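Local coordinates for hypothetical protein VPA1032 (Vibrio parahaemolyticus, PDB 1ZBP), which is an uncharacterised member of the ImpE family, pairing an alpha-helical N-terminal region with a largely beta-stranded C-terminal part, and has no established biochemical role, at residues L19-I24 with S35-L40. Sequence-based numbering, arbitrary orientation.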
# COMPACT_ATOMS: atom_id res chain seq x y z
N LEU A 19 15.39 10.82 -17.68
CA LEU A 19 16.84 10.82 -17.49
C LEU A 19 17.40 9.40 -17.36
O LEU A 19 18.60 9.18 -17.54
CB LEU A 19 17.22 11.66 -16.26
CG LEU A 19 17.16 13.18 -16.43
CD1 LEU A 19 17.43 13.88 -15.10
CD2 LEU A 19 18.19 13.61 -17.47
N LEU A 20 16.53 8.43 -17.05
CA LEU A 20 16.96 7.05 -16.92
C LEU A 20 16.82 6.30 -18.24
O LEU A 20 17.73 5.60 -18.67
CB LEU A 20 16.15 6.34 -15.83
CG LEU A 20 16.53 6.77 -14.42
CD1 LEU A 20 15.60 6.15 -13.39
CD2 LEU A 20 17.97 6.36 -14.15
N ILE A 21 15.67 6.44 -18.89
CA ILE A 21 15.43 5.77 -20.16
C ILE A 21 16.50 6.14 -21.17
O ILE A 21 16.96 5.29 -21.93
CB ILE A 21 14.06 6.15 -20.74
CG1 ILE A 21 12.95 5.60 -19.85
CG2 ILE A 21 13.94 5.60 -22.16
CD1 ILE A 21 11.55 5.97 -20.30
N GLU A 22 16.90 7.41 -21.17
CA GLU A 22 17.93 7.90 -22.08
C GLU A 22 19.31 7.45 -21.59
O GLU A 22 20.23 7.26 -22.38
CB GLU A 22 17.90 9.43 -22.17
CG GLU A 22 17.15 10.02 -23.38
CD GLU A 22 15.64 10.06 -23.20
OE1 GLU A 22 14.96 10.79 -23.96
OE2 GLU A 22 15.12 9.36 -22.30
N ALA A 23 19.44 7.27 -20.27
CA ALA A 23 20.71 6.85 -19.68
C ALA A 23 21.08 5.42 -20.04
O ALA A 23 22.26 5.09 -20.20
CB ALA A 23 20.66 7.02 -18.17
N ILE A 24 20.07 4.56 -20.17
CA ILE A 24 20.31 3.16 -20.52
C ILE A 24 20.59 3.03 -22.02
O ILE A 24 21.21 2.05 -22.46
CB ILE A 24 19.10 2.26 -20.13
CG1 ILE A 24 17.85 2.71 -20.88
CG2 ILE A 24 18.88 2.31 -18.62
CD1 ILE A 24 16.64 1.82 -20.67
N SER A 35 17.89 -1.20 -13.04
CA SER A 35 17.33 -1.45 -11.71
C SER A 35 16.68 -0.19 -11.14
O SER A 35 15.54 -0.24 -10.66
CB SER A 35 18.43 -1.93 -10.76
OG SER A 35 17.92 -2.15 -9.45
N SER A 36 17.39 0.93 -11.18
CA SER A 36 16.85 2.19 -10.68
C SER A 36 15.63 2.62 -11.49
O SER A 36 14.73 3.28 -10.98
CB SER A 36 17.92 3.29 -10.72
OG SER A 36 19.02 2.96 -9.88
N PHE A 37 15.61 2.24 -12.76
CA PHE A 37 14.50 2.60 -13.65
C PHE A 37 13.24 1.77 -13.31
O PHE A 37 12.11 2.21 -13.54
CB PHE A 37 14.93 2.39 -15.11
CG PHE A 37 13.81 2.56 -16.11
CD1 PHE A 37 13.01 3.69 -16.10
CD2 PHE A 37 13.56 1.57 -17.06
CE1 PHE A 37 11.96 3.84 -17.01
CE2 PHE A 37 12.52 1.70 -17.97
CZ PHE A 37 11.72 2.84 -17.95
N ILE A 38 13.45 0.57 -12.75
CA ILE A 38 12.35 -0.32 -12.37
C ILE A 38 11.68 0.19 -11.09
O ILE A 38 10.45 0.16 -10.96
CB ILE A 38 12.86 -1.76 -12.12
CG1 ILE A 38 13.37 -2.36 -13.43
CG2 ILE A 38 11.73 -2.63 -11.57
CD1 ILE A 38 14.22 -3.59 -13.25
N GLU A 39 12.50 0.66 -10.15
CA GLU A 39 11.97 1.16 -8.88
C GLU A 39 11.06 2.35 -9.13
O GLU A 39 9.91 2.38 -8.65
CB GLU A 39 13.10 1.55 -7.93
CG GLU A 39 13.66 0.37 -7.13
CD GLU A 39 14.72 0.79 -6.13
OE1 GLU A 39 15.03 -0.02 -5.23
OE2 GLU A 39 15.25 1.91 -6.24
N LEU A 40 11.55 3.33 -9.88
CA LEU A 40 10.77 4.53 -10.18
C LEU A 40 9.57 4.22 -11.08
O LEU A 40 8.69 5.07 -11.26
CB LEU A 40 11.67 5.59 -10.82
CG LEU A 40 12.94 5.93 -10.02
CD1 LEU A 40 13.72 7.05 -10.70
CD2 LEU A 40 12.57 6.34 -8.59
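L20 pushes its CD1 methyl across to helix 31-44, where it lies over the backbone between S36 and L40, 3.7 Å from CA of F37 and 3.8 Å from the carbonyl O of S36. The same methyl runs up against CD1 of L40 at 3.4 Å, the two leucine side chains crossing at about a right angle. The CG of F37 is anti to the backbone N (chi1 173°), which swings the ring away from L40 and carries it past L20 to I21, which it meets obliquely. There CD1 of the ring sits 4.1 Å from CB of L20, while CE1 comes to 3.5 Å from CG1 of I21, and the I21 CD1 methyl reaches the same end of the ring at 3.9 Å from CZ. L20 thus meets two residues one helical turn apart, its CB against the F37 ring and its CD1 against L40, and the F37 ring in turn bridges L20 and I21. The side chains that meet are all apolar; the S36 hydroxyl hydrogen-bonds the carbonyl O of S32 in its own helix.

The axes run nearly antiparallel, at 154° and 9.7 Å apart, as expected for two consecutive helices joined by a short loop in an alpha-hairpin. W4 of helix 4-7 packs on L20, S36 and L40, and L17, a turn back on helix 13-25, touches both F37 and L40. I38, pointing away from helix 13-25, packs on Q53, L54 and S57 of helix 47-60, and F37 also touches Q53. E39 touches the loop residues S183 to L185, which follow strand 173-178.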